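Local coordinates for angiopoietin-related protein 6 (Homo sapiens, PDB 6Y43) that carries a calcium-binding fibrinogen-like globular domain and probably acts as a secreted angiopoietin-like growth factor, at residues V99-G105 and Y208-A214; V86-T90 and F116-P120. All coordinates share one frame; numbering follows the deposited sequence.

Contact 1: residues V99-G105 and Y208-A214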
loop_
_atom_site.group_PDB
_atom_site.type_symbol
_atom_site.label_atom_id
_atom_site.label_comp_id
_atom_site.label_asym_id
_atom_site.label_seq_id
_atom_site.Cartn_x
_atom_site.Cartn_y
_atom_site.Cartn_z
ATOM N N VAL A 99 4.176 -6.449 1.015
ATOM C CA VAL A 99 4.049 -5.906 -0.331
ATOM C C VAL A 99 4.064 -7.082 -1.281
ATOM O O VAL A 99 4.978 -7.913 -1.232
ATOM C CB VAL A 99 5.170 -4.909 -0.674
ATOM C CG1 VAL A 99 5.051 -4.471 -2.098
ATOM C CG2 VAL A 99 5.114 -3.691 0.258
ATOM N N LEU A 100 3.060 -7.156 -2.138
ATOM C CA LEU A 100 2.923 -8.245 -3.098
ATOM C C LEU A 100 3.062 -7.659 -4.494
ATOM O O LEU A 100 2.391 -6.673 -4.816
ATOM C CB LEU A 100 1.566 -8.927 -2.952
ATOM C CG LEU A 100 1.250 -9.577 -1.612
ATOM C CD1 LEU A 100 -0.150 -10.145 -1.657
ATOM C CD2 LEU A 100 2.243 -10.680 -1.289
ATOM N N LEU A 101 3.908 -8.274 -5.323
ATOM C CA LEU A 101 4.198 -7.784 -6.659
ATOM C C LEU A 101 4.058 -8.908 -7.671
ATOM O O LEU A 101 4.377 -10.063 -7.376
ATOM C CB LEU A 101 5.625 -7.238 -6.738
ATOM C CG LEU A 101 6.040 -6.280 -5.620
ATOM C CD1 LEU A 101 7.528 -6.057 -5.683
ATOM C CD2 LEU A 101 5.275 -4.949 -5.776
ATOM N N GLU A 102 3.621 -8.555 -8.882
ATOM C CA GLU A 102 3.619 -9.495 -9.999
ATOM C C GLU A 102 4.023 -8.766 -11.271
ATOM O O GLU A 102 3.456 -7.711 -11.588
ATOM C CB GLU A 102 2.235 -10.135 -10.180
ATOM C CG GLU A 102 2.116 -11.189 -11.258
ATOM C CD GLU A 102 0.695 -11.744 -11.388
ATOM O OE1 GLU A 102 -0.080 -11.645 -10.396
ATOM O OE2 GLU A 102 0.344 -12.269 -12.485
ATOM N N ASP A 103 4.943 -9.373 -12.026
ATOM C CA ASP A 103 5.344 -8.830 -13.314
ATOM C C ASP A 103 4.492 -9.419 -14.434
ATOM O O ASP A 103 3.599 -10.250 -14.221
ATOM C CB ASP A 103 6.854 -8.997 -13.539
ATOM C CG ASP A 103 7.304 -10.408 -13.932
ATOM O OD1 ASP A 103 6.491 -11.293 -14.283
ATOM O OD2 ASP A 103 8.549 -10.611 -13.879
ATOM N N TRP A 104 4.714 -8.913 -15.644
ATOM C CA TRP A 104 3.874 -9.287 -16.771
ATOM C C TRP A 104 4.205 -10.676 -17.305
ATOM O O TRP A 104 3.486 -11.176 -18.173
ATOM C CB TRP A 104 3.973 -8.237 -17.878
ATOM C CG TRP A 104 3.252 -6.973 -17.495
ATOM C CD1 TRP A 104 3.756 -5.928 -16.779
ATOM C CD2 TRP A 104 1.890 -6.636 -17.791
ATOM N NE1 TRP A 104 2.795 -4.959 -16.604
ATOM C CE2 TRP A 104 1.643 -5.364 -17.225
ATOM C CE3 TRP A 104 0.854 -7.287 -18.472
ATOM C CZ2 TRP A 104 0.401 -4.730 -17.324
ATOM C CZ3 TRP A 104 -0.378 -6.660 -18.576
ATOM C CH2 TRP A 104 -0.598 -5.396 -17.994
ATOM N N GLY A 105 5.246 -11.305 -16.795
ATOM C CA GLY A 105 5.509 -12.688 -17.102
ATOM C C GLY A 105 4.945 -13.645 -16.088
ATOM O O GLY A 105 5.167 -14.852 -16.207
ATOM N N TYR A 208 10.516 -0.451 -15.291
ATOM C CA TYR A 208 9.473 -1.444 -15.489
ATOM C C TYR A 208 8.191 -0.980 -14.824
ATOM O O TYR A 208 8.220 -0.223 -13.860
ATOM C CB TYR A 208 9.897 -2.802 -14.899
ATOM C CG TYR A 208 9.096 -4.006 -15.359
ATOM C CD1 TYR A 208 9.423 -4.681 -16.536
ATOM C CD2 TYR A 208 8.046 -4.494 -14.601
ATOM C CE1 TYR A 208 8.708 -5.789 -16.943
ATOM C CE2 TYR A 208 7.312 -5.609 -15.016
ATOM C CZ TYR A 208 7.655 -6.241 -16.178
ATOM O OH TYR A 208 6.921 -7.352 -16.554
ATOM N N SER A 209 7.059 -1.448 -15.340
ATOM C CA SER A 209 5.763 -1.212 -14.713
ATOM C C SER A 209 5.127 -2.551 -14.374
ATOM O O SER A 209 4.825 -3.345 -15.274
ATOM C CB SER A 209 4.845 -0.410 -15.634
ATOM O OG SER A 209 3.697 0.010 -14.920
ATOM N N LEU A 210 4.915 -2.801 -13.089
ATOM C CA LEU A 210 4.438 -4.108 -12.678
ATOM C C LEU A 210 2.961 -4.293 -13.013
ATOM O O LEU A 210 2.177 -3.340 -13.028
ATOM C CB LEU A 210 4.682 -4.303 -11.191
ATOM C CG LEU A 210 6.155 -4.374 -10.804
ATOM C CD1 LEU A 210 6.336 -4.032 -9.321
ATOM C CD2 LEU A 210 6.750 -5.763 -11.106
ATOM N N ARG A 211 2.594 -5.545 -13.290
ATOM C CA ARG A 211 1.205 -5.856 -13.636
ATOM C C ARG A 211 0.278 -5.739 -12.430
ATOM O O ARG A 211 -0.852 -5.267 -12.554
ATOM C CB ARG A 211 1.113 -7.256 -14.235
ATOM C CG ARG A 211 -0.304 -7.639 -14.597
ATOM C CD ARG A 211 -0.327 -8.857 -15.510
ATOM N NE ARG A 211 0.101 -10.085 -14.853
ATOM C CZ ARG A 211 0.336 -11.235 -15.494
ATOM N NH1 ARG A 211 0.717 -12.294 -14.810
ATOM N NH2 ARG A 211 0.187 -11.328 -16.820
ATOM N N LYS A 212 0.716 -6.229 -11.276
ATOM C CA LYS A 212 -0.079 -6.189 -10.056
ATOM C C LYS A 212 0.829 -5.753 -8.925
ATOM O O LYS A 212 2.004 -6.124 -8.865
ATOM C CB LYS A 212 -0.737 -7.528 -9.728
ATOM C CG LYS A 212 -1.487 -8.161 -10.849
ATOM C CD LYS A 212 -2.733 -8.907 -10.309
ATOM C CE LYS A 212 -3.273 -9.818 -11.433
ATOM N NZ LYS A 212 -3.114 -11.270 -11.089
ATOM N N ALA A 213 0.287 -4.933 -8.045
ATOM C CA ALA A 213 0.996 -4.530 -6.844
ATOM C C ALA A 213 -0.022 -4.332 -5.737
ATOM O O ALA A 213 -1.133 -3.880 -5.996
ATOM C CB ALA A 213 1.790 -3.246 -7.064
ATOM N N ALA A 214 0.344 -4.676 -4.508
ATOM C CA ALA A 214 -0.556 -4.396 -3.395
ATOM C C ALA A 214 0.244 -4.269 -2.115
ATOM O O ALA A 214 1.330 -4.834 -1.986
ATOM C CB ALA A 214 -1.624 -5.493 -3.222
HETATM O O HOH W 1 1.873 -1.896 -15.201
#
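Glu102 is gripped by two consecutive cationic residues, Arg211 and Lys212, each taking one of its carboxylate oxygens. The Glu102 chain runs fully extended from CG anti to the backbone N (chi1 -177°), alongside Lys212, and its OE1 receives Lys212 NZ at 3.1 Å on the syn side, somewhat out of the carboxylate plane. Arg211 NH1 forms the second salt bridge, to OE2, at a doubtful, too-short modelled distance; the carboxylate lies at the edge of the guanidinium with the two planes nearly perpendicular (89°). Two residues can face one because a classic beta bulge sits at the start of strand 212-219: Lys212 N bonds Glu102 O at 3.1 Å, and Arg211 N adds a weak bond to the same oxygen. Beyond the bulge the pairing is regular and antiparallel, with strand axes 4.7 Å apart, joining strands 95-102 and 212-219 in the antiparallel sheet of the fibrinogen-like domain. On the other face of that sheet Leu101 CD2 meets Leu210 CD1 at 3.8 Å and also touches Ala213 CB.

Past the strand end, Trp104 lies against the aliphatic part of Arg211: Arg211 CB stands 3.6 Å from the centroid of the five-membered ring of Trp104, 9° off its normal, a CH-pi contact. At the indole edge, Trp104 NE1 gives a weak bond to Ser209 O. The phenol of Tyr208 reaches the turn, its OH accepting from Trp104 N at 2.9 Å, while the Tyr208 ring sits obliquely to the indole. Asp103, beside that ring, directs its OD2 to a salt bridge with Arg204.

Contact 2: residues V86-T90 and F116-P120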
loop_
_atom_site.group_PDB
_atom_site.type_symbol
_atom_site.label_atom_id
_atom_site.label_comp_id
_atom_site.label_asym_id
_atom_site.label_seq_id
_atom_site.Cartn_x
_atom_site.Cartn_y
_atom_site.Cartn_z
ATOM N N VAL A 86 -5.229 4.645 7.503
ATOM C CA VAL A 86 -4.066 3.808 7.803
ATOM C C VAL A 86 -3.362 4.300 9.066
ATOM O O VAL A 86 -2.876 3.500 9.880
ATOM C CB VAL A 86 -3.103 3.759 6.599
ATOM C CG1 VAL A 86 -1.809 3.044 6.998
ATOM C CG2 VAL A 86 -3.759 3.088 5.414
ATOM N N TYR A 87 -3.275 5.621 9.238
ATOM C CA TYR A 87 -2.776 6.178 10.488
ATOM C C TYR A 87 -3.578 5.648 11.674
ATOM O O TYR A 87 -3.011 5.194 12.675
ATOM C CB TYR A 87 -2.836 7.712 10.442
ATOM C CG TYR A 87 -2.652 8.313 11.816
ATOM C CD1 TYR A 87 -1.412 8.270 12.442
ATOM C CD2 TYR A 87 -3.719 8.891 12.495
ATOM C CE1 TYR A 87 -1.244 8.778 13.706
ATOM C CE2 TYR A 87 -3.554 9.404 13.769
ATOM C CZ TYR A 87 -2.311 9.346 14.362
ATOM O OH TYR A 87 -2.120 9.856 15.626
ATOM N N GLN A 88 -4.907 5.699 11.576
ATOM C CA GLN A 88 -5.740 5.222 12.672
ATOM C C GLN A 88 -5.476 3.754 12.973
ATOM O O GLN A 88 -5.375 3.359 14.144
ATOM C CB GLN A 88 -7.211 5.444 12.326
ATOM C CG GLN A 88 -7.600 6.903 12.196
ATOM C CD GLN A 88 -7.579 7.605 13.516
ATOM O OE1 GLN A 88 -8.014 7.049 14.527
ATOM N NE2 GLN A 88 -7.069 8.841 13.529
ATOM N N LEU A 89 -5.352 2.934 11.936
ATOM C CA LEU A 89 -5.111 1.512 12.139
ATOM C C LEU A 89 -3.741 1.254 12.748
ATOM O O LEU A 89 -3.600 0.385 13.609
ATOM C CB LEU A 89 -5.227 0.763 10.815
ATOM C CG LEU A 89 -6.633 0.583 10.275
ATOM C CD1 LEU A 89 -6.528 -0.005 8.878
ATOM C CD2 LEU A 89 -7.424 -0.308 11.218
ATOM N N THR A 90 -2.712 1.971 12.304
ATOM C CA THR A 90 -1.360 1.633 12.722
ATOM C C THR A 90 -0.933 2.407 13.958
ATOM O O THR A 90 0.210 2.256 14.401
ATOM C CB THR A 90 -0.368 1.880 11.577
ATOM O OG1 THR A 90 -0.340 3.266 11.226
ATOM C CG2 THR A 90 -0.760 1.067 10.372
ATOM N N PHE A 116 5.358 -1.139 10.941
ATOM C CA PHE A 116 4.854 -0.237 9.911
ATOM C C PHE A 116 3.900 0.712 10.616
ATOM O O PHE A 116 2.969 0.269 11.292
ATOM C CB PHE A 116 4.151 -0.990 8.770
ATOM C CG PHE A 116 3.356 -0.080 7.864
ATOM C CD1 PHE A 116 4.003 0.743 6.962
ATOM C CD2 PHE A 116 1.971 -0.025 7.923
ATOM C CE1 PHE A 116 3.291 1.602 6.133
ATOM C CE2 PHE A 116 1.270 0.844 7.111
ATOM C CZ PHE A 116 1.920 1.662 6.221
ATOM N N SER A 117 4.128 2.006 10.477
ATOM C CA SER A 117 3.184 2.979 11.006
ATOM C C SER A 117 3.382 4.296 10.282
ATOM O O SER A 117 4.385 4.511 9.588
ATOM C CB SER A 117 3.338 3.166 12.516
ATOM O OG SER A 117 4.552 3.817 12.788
ATOM N N LEU A 118 2.419 5.191 10.490
ATOM C CA LEU A 118 2.449 6.546 9.969
ATOM C C LEU A 118 2.324 7.538 11.112
ATOM O O LEU A 118 1.596 7.288 12.075
ATOM C CB LEU A 118 1.309 6.776 8.967
ATOM C CG LEU A 118 1.213 5.889 7.725
ATOM C CD1 LEU A 118 0.054 6.328 6.857
ATOM C CD2 LEU A 118 2.536 5.909 6.953
ATOM N N GLU A 119 3.039 8.659 11.016
ATOM C CA GLU A 119 2.742 9.802 11.858
ATOM C C GLU A 119 1.409 10.397 11.434
ATOM O O GLU A 119 0.912 10.113 10.346
ATOM C CB GLU A 119 3.825 10.864 11.727
ATOM C CG GLU A 119 5.199 10.453 12.181
ATOM C CD GLU A 119 5.280 10.294 13.675
ATOM O OE1 GLU A 119 4.518 10.987 14.386
ATOM O OE2 GLU A 119 6.103 9.472 14.135
ATOM N N PRO A 120 0.836 11.282 12.239
ATOM C CA PRO A 120 -0.430 11.926 11.865
ATOM C C PRO A 120 -0.236 12.973 10.772
ATOM O O PRO A 120 0.886 13.255 10.330
ATOM C CB PRO A 120 -0.919 12.537 13.189
ATOM C CG PRO A 120 0.319 12.688 14.038
ATOM C CD PRO A 120 1.262 11.593 13.618
HETATM O O HOH W 2 0.099 5.299 13.018
#
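Helix 86-90 packs across strand 116-118 with their axes 7.1 Å apart at closest approach and a signed crossing angle of -127°, which brings Val86, Tyr87 and, one turn on, Thr90 against the strand and the loop after it. The CA atoms of Thr90 and Ser117 are 5.0 Å apart, close enough for side chains to reach backbone.

Thr90 does so with its hydroxyl. With OG1 between its own backbone N and carbonyl carbon (chi1 63°), Thr90 bonds back to Val86 O at 2.9 Å, while Thr90 N reaches that oxygen from the opposite face of the carbonyl plane. Leu118 N adds a weak bond to Thr90 OG1, and water 2 lies 2.7 to 3.1 Å from Thr90 OG1, Tyr87 O and Leu118 O, able to donate to two at a time, tying helix to strand. The methyl of Thr90, CG2, lies 3.8 Å from Phe116 CD2, and Val86 CG1 touches both the edge of the Phe116 ring at CE2 and Leu118 CD1. Ile217 of strand 212-219 touches Thr90 and Phe116 as well.

Tyr87 spans the outer part. Its CG is anti to the backbone N (chi1 166°), which carries the ring over to the loop: Leu118 O lies at the ring edge, 3.2 Å from Tyr87 CD1, and Pro120 CB sits over one face, 4.0 Å from the centroid, as a CH-pi contact. Replaced by an alanine, Tyr87 would lose its ring, which is likely to leave Pro120 without its CH-pi partner and open a gap between helix and loop. Glu119 O, close to the ring, is buried without a partner, which probably carries some desolvation cost; with one weak direct bond and a bridging water beside apolar contacts, the attachment probably relies more on shape than on direct hydrogen bonding.

Contacts 1 and 2 serve the same antiparallel sheet from opposite sides of the chain's centre, with their own centres 25 Å apart. Both are partly buried, and their elements follow one another in sequence: helix 83-90, strand 95-102 and strand 108-118, the last two being neighbours in the sheet. Strand 212-219 belongs to contact 1 through its start and reaches contact 2 through Ile217. The chemistry differs with place. At 99-105 and 208-214 two antiparallel strands pair through backbone hydrogen bonds interrupted by a bulge, and charges gather on the partly exposed face. At 86-90 and 116-120 a helix packs on the sheet through apolar side chains, one hydroxyl and a bridging water, without any salt bridge between its segments.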